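Local coordinates for protein CaaX farnesyltransferase alpha subunit Ram2 (Aspergillus fumigatus, PDB 4L9P) that is the alpha subunit of a protein farnesyltransferase, which probably attaches farnesyl groups to proteins ending in a CaaX motif, at residues A[108-111]-A[112-115]; A[147-150]-A[151-154]. The protein carries 1 engineered substitution. All coordinates share one frame; numbering follows the deposited sequence.

Contact 1. Residues A[108-111]-A[112-115]; sequences EIEW and LNKV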
loop_
_atom_site.group_PDB
_atom_site.type_symbol
_atom_site.label_atom_id
_atom_site.label_comp_id
_atom_site.label_asym_id
_atom_site.label_seq_id
_atom_site.Cartn_x
_atom_site.Cartn_y
_atom_site.Cartn_z
ATOM N N GLU A 108 -11.074 -21.522 -20.903
ATOM C CA GLU A 108 -10.230 -20.400 -20.525
ATOM C C GLU A 108 -9.772 -20.534 -19.073
ATOM O O GLU A 108 -8.570 -20.246 -18.801
ATOM C CB GLU A 108 -10.941 -19.052 -20.760
ATOM C CG GLU A 108 -10.126 -17.824 -20.288
ATOM C CD GLU A 108 -8.876 -17.457 -21.114
ATOM O OE1 GLU A 108 -8.495 -18.192 -22.066
ATOM O OE2 GLU A 108 -8.234 -16.407 -20.797
ATOM N N ILE A 109 -10.654 -20.904 -18.162
ATOM C CA ILE A 109 -10.208 -21.086 -16.778
ATOM C C ILE A 109 -9.164 -22.190 -16.661
ATOM O O ILE A 109 -8.173 -22.015 -15.942
ATOM C CB ILE A 109 -11.402 -21.338 -15.834
ATOM C CG1 ILE A 109 -12.253 -20.049 -15.671
ATOM C CG2 ILE A 109 -10.945 -21.891 -14.493
ATOM C CD1 ILE A 109 -11.634 -18.983 -14.748
ATOM N N GLU A 110 -9.314 -23.292 -17.387
ATOM C CA GLU A 110 -8.291 -24.319 -17.270
ATOM C C GLU A 110 -6.937 -23.809 -17.807
ATOM O O GLU A 110 -5.876 -24.120 -17.223
ATOM C CB GLU A 110 -8.780 -25.609 -17.963
ATOM C CG GLU A 110 -10.035 -26.165 -17.276
ATOM C CD GLU A 110 -9.810 -26.597 -15.809
ATOM O OE1 GLU A 110 -8.923 -27.472 -15.598
ATOM O OE2 GLU A 110 -10.479 -26.064 -14.876
ATOM N N TRP A 111 -6.946 -22.989 -18.856
ATOM C CA TRP A 111 -5.685 -22.353 -19.319
ATOM C C TRP A 111 -5.150 -21.365 -18.248
ATOM O O TRP A 111 -3.937 -21.379 -17.917
ATOM C CB TRP A 111 -5.949 -21.629 -20.633
ATOM C CG TRP A 111 -4.809 -20.789 -21.084
ATOM C CD1 TRP A 111 -3.710 -21.210 -21.799
ATOM C CD2 TRP A 111 -4.640 -19.380 -20.879
ATOM N NE1 TRP A 111 -2.852 -20.128 -22.034
ATOM C CE2 TRP A 111 -3.415 -19.003 -21.497
ATOM C CE3 TRP A 111 -5.412 -18.398 -20.253
ATOM C CZ2 TRP A 111 -2.954 -17.686 -21.477
ATOM C CZ3 TRP A 111 -4.946 -17.093 -20.235
ATOM C CH2 TRP A 111 -3.713 -16.758 -20.836
ATOM N N LEU A 112 -6.037 -20.532 -17.695
ATOM C CA LEU A 112 -5.621 -19.529 -16.710
ATOM C C LEU A 112 -5.016 -20.206 -15.486
ATOM O O LEU A 112 -4.037 -19.702 -14.926
ATOM C CB LEU A 112 -6.864 -18.709 -16.326
ATOM C CG LEU A 112 -6.518 -17.532 -15.388
ATOM C CD1 LEU A 112 -5.549 -16.515 -16.018
ATOM C CD2 LEU A 112 -7.845 -16.869 -14.963
ATOM N N ASN A 113 -5.561 -21.354 -15.082
ATOM C CA ASN A 113 -5.006 -22.042 -13.914
ATOM C C ASN A 113 -3.521 -22.378 -14.141
ATOM O O ASN A 113 -2.703 -22.289 -13.212
ATOM C CB ASN A 113 -5.709 -23.372 -13.683
ATOM C CG ASN A 113 -7.105 -23.228 -13.154
ATOM O OD1 ASN A 113 -7.539 -22.142 -12.743
ATOM N ND2 ASN A 113 -7.859 -24.329 -13.189
ATOM N N LYS A 114 -3.158 -22.790 -15.346
ATOM C CA LYS A 114 -1.756 -23.084 -15.644
ATOM C C LYS A 114 -0.869 -21.851 -15.569
ATOM O O LYS A 114 0.267 -21.914 -15.085
ATOM C CB LYS A 114 -1.655 -23.715 -17.075
ATOM C CG LYS A 114 -2.356 -25.081 -17.144
ATOM C CD LYS A 114 -2.535 -25.533 -18.607
ATOM C CE LYS A 114 -3.704 -26.544 -18.782
ATOM N NZ LYS A 114 -3.973 -27.111 -20.165
ATOM N N VAL A 115 -1.366 -20.722 -16.068
ATOM C CA VAL A 115 -0.624 -19.479 -15.975
ATOM C C VAL A 115 -0.443 -19.055 -14.507
ATOM O O VAL A 115 0.647 -18.644 -14.087
ATOM C CB VAL A 115 -1.338 -18.330 -16.782
ATOM C CG1 VAL A 115 -0.431 -17.062 -16.781
ATOM C CG2 VAL A 115 -1.600 -18.741 -18.266
HETATM O O HOH W 1 -10.499 -24.830 -12.109
#
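Val115 pushes one methyl group against the indole of Trp111, one helical turn before it. The bump is CG2, and it sits over one face of the ring, 3.7 Å from the centroid of the six-membered ring and 15° off its normal. This is a CH-pi contact. The methyl is over the face but shifted toward the rim: Val115 CG2 lies 3.6 Å from Trp111 CZ2. The indole reaches this spot because CG of Trp111 is anti to the backbone N (chi1 171°), which puts the ring beside its own carbonyl carbon and round the helix toward Val115. Arg94 of helix 88-100 adds a cation-pi contact to the same indole.

A second pair sits farther round the helix. Ile109 CG2 rests near the amide of Asn113, 3.8 Å from Asn113 OD1. That oxygen is hydrogen-bonded to Arg129. Asn113 ND2 lies 3.6 Å from Glu110 OE2, and the two side chains run side by side with carboxylate and amide planes 82° apart. In this conformer of Glu110, one of two, a water donates to Glu110 OE2 at 3.0 Å and accepts from Asn113 ND2 at 2.9 Å. Ile109 CD1 and Leu112 CD2 come within 4.3 Å, a loose apolar touch on the side packed against helix 123-133.

Backbone bonds hold the turn, including Leu112 N to Glu108 O at 2.8 Å. Glu108 OE1 makes a salt bridge with Arg94 and OE2 a hydrogen bond with His128. Such i to i+3 and i to i+4 contacts, with neighbouring helices on the buried side, belong to the helical-hairpin repeats of the prenyltransferase alpha subunit.

Contact 2. Residues A[147-150]-A[151-154]; sequences QDFL and MEMF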
loop_
_atom_site.group_PDB
_atom_site.type_symbol
_atom_site.label_atom_id
_atom_site.label_comp_id
_atom_site.label_asym_id
_atom_site.label_seq_id
_atom_site.Cartn_x
_atom_site.Cartn_y
_atom_site.Cartn_z
ATOM N N GLN A 147 -12.820 -23.972 -5.487
ATOM C CA GLN A 147 -12.203 -23.829 -4.129
ATOM C C GLN A 147 -10.915 -24.666 -4.041
ATOM O O GLN A 147 -9.900 -24.204 -3.474
ATOM C CB GLN A 147 -13.226 -24.198 -3.036
ATOM C CG GLN A 147 -14.352 -23.170 -2.930
ATOM C CD GLN A 147 -15.512 -23.692 -2.140
ATOM O OE1 GLN A 147 -15.901 -24.862 -2.282
ATOM N NE2 GLN A 147 -16.089 -22.852 -1.270
ATOM N N ASP A 148 -10.897 -25.841 -4.640
ATOM C CA ASP A 148 -9.679 -26.645 -4.613
ATOM C C ASP A 148 -8.526 -25.964 -5.356
ATOM O O ASP A 148 -7.374 -26.073 -4.925
ATOM C CB ASP A 148 -9.930 -28.025 -5.294
ATOM C CG ASP A 148 -10.607 -29.009 -4.369
ATOM O OD1 ASP A 148 -11.005 -28.657 -3.254
ATOM O OD2 ASP A 148 -10.767 -30.163 -4.776
ATOM N N PHE A 149 -8.812 -25.290 -6.467
ATOM C CA PHE A 149 -7.742 -24.583 -7.148
ATOM C C PHE A 149 -7.182 -23.492 -6.226
ATOM O O PHE A 149 -5.932 -23.282 -6.163
ATOM C CB PHE A 149 -8.189 -23.924 -8.475
ATOM C CG PHE A 149 -7.020 -23.308 -9.173
ATOM C CD1 PHE A 149 -6.027 -24.142 -9.676
ATOM C CD2 PHE A 149 -6.858 -21.942 -9.232
ATOM C CE1 PHE A 149 -4.857 -23.610 -10.204
ATOM C CE2 PHE A 149 -5.704 -21.376 -9.838
ATOM C CZ PHE A 149 -4.699 -22.216 -10.283
ATOM N N LEU A 150 -8.045 -22.737 -5.534
ATOM C CA LEU A 150 -7.528 -21.694 -4.656
ATOM C C LEU A 150 -6.659 -22.366 -3.570
ATOM O O LEU A 150 -5.600 -21.791 -3.199
ATOM C CB LEU A 150 -8.666 -20.925 -3.991
ATOM C CG LEU A 150 -9.571 -20.268 -5.044
ATOM C CD1 LEU A 150 -10.602 -19.424 -4.291
ATOM C CD2 LEU A 150 -8.803 -19.446 -6.079
ATOM N N MET A 151 -7.020 -23.549 -3.071
ATOM C CA MET A 151 -6.160 -24.220 -2.105
ATOM C C MET A 151 -4.853 -24.724 -2.694
ATOM O O MET A 151 -3.858 -24.779 -1.951
ATOM C CB MET A 151 -6.907 -25.374 -1.445
ATOM C CG MET A 151 -8.093 -24.866 -0.581
ATOM S SD MET A 151 -7.605 -23.736 0.735
ATOM C CE MET A 151 -7.182 -24.917 2.020
ATOM N N GLU A 152 -4.796 -25.030 -3.998
ATOM C CA GLU A 152 -3.525 -25.308 -4.664
ATOM C C GLU A 152 -2.615 -24.089 -4.580
ATOM O O GLU A 152 -1.386 -24.199 -4.379
ATOM C CB GLU A 152 -3.753 -25.625 -6.148
ATOM C CG GLU A 152 -2.609 -26.401 -6.772
ATOM C CD GLU A 152 -2.953 -27.079 -8.129
ATOM O OE1 GLU A 152 -2.047 -27.621 -8.772
ATOM O OE2 GLU A 152 -4.110 -27.038 -8.568
ATOM N N MET A 153 -3.206 -22.899 -4.748
ATOM C CA MET A 153 -2.390 -21.666 -4.670
ATOM C C MET A 153 -1.936 -21.454 -3.238
ATOM O O MET A 153 -0.751 -21.096 -3.018
ATOM C CB MET A 153 -3.219 -20.450 -5.127
ATOM C CG MET A 153 -3.645 -20.488 -6.593
ATOM S SD MET A 153 -2.244 -20.464 -7.770
ATOM C CE MET A 153 -1.377 -18.944 -7.292
ATOM N N PHE A 154 -2.849 -21.596 -2.281
ATOM C CA PHE A 154 -2.456 -21.329 -0.893
ATOM C C PHE A 154 -1.473 -22.342 -0.330
ATOM O O PHE A 154 -0.766 -22.035 0.631
ATOM C CB PHE A 154 -3.722 -21.246 0.015
ATOM C CG PHE A 154 -4.593 -20.074 -0.267
ATOM C CD1 PHE A 154 -4.047 -18.816 -0.426
ATOM C CD2 PHE A 154 -5.976 -20.238 -0.302
ATOM C CE1 PHE A 154 -4.895 -17.703 -0.661
ATOM C CE2 PHE A 154 -6.803 -19.169 -0.509
ATOM C CZ PHE A 154 -6.279 -17.886 -0.714
#
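Phe149 and Met153 form a Met-aromatic contact one turn apart on helix 146-156, within a prenyltransferase alpha subunit repeat of the TPR clan. Met153 can be followed outward. Its CB lies 3.3 Å from Leu150 O. CG is anti to the carbonyl carbon (chi1 -64°), which sets it 3.6 Å from Phe149 O and 3.9 Å from Phe149 CE2. SD then comes obliquely to the ring, 4.7 Å from its centroid and 45° off the normal, with Phe149 CZ as its nearest ring atom. The chain bends at both chi2 and chi3, and CE turns away from the ring. Trp126 of helix 123-133 also touches the Met153 side chain.

Phe149 also meets Glu152, at another part of its ring. In this conformer of Glu152, one of two, the carboxylate plane is turned 70° from the ring plane, and Glu152 OE2 lies 3.6 Å from Phe149 CD1. Asn113, Ala116 and Leu117 of helix 105-118 also pack on the phenyl group.

Leu150 and Phe154 meet one residue farther along. Leu150 CB lies 4.3 Å from Phe154 CE2, and Trp164 stacks on the Phe154 ring. Four backbone bonds of the i to i+4 kind hold the turn. The last of them runs from Phe154 N to Leu150 O, and Phe154 CD2 lies 3.3 Å from that same oxygen.

Contacts 1 and 2 lie on separate helices, 105-118 and 146-156, in two different repeats of the alpha subunit. Their centres are about 13 Å apart. They meet directly where Asn113 OD1 lies 3.5 Å from Phe149 CE2, a packing contact. Helix 123-133 packs on both contacts, and its Arg129 reaches each of them. Contact 2 is the more buried of the two. The Phe154 side chain is about 11 Å, at its nearest approach, from the bound farnesyl-diphosphate analogue FII, so it does not touch the ligand. Both contacts lie in the helical repeats.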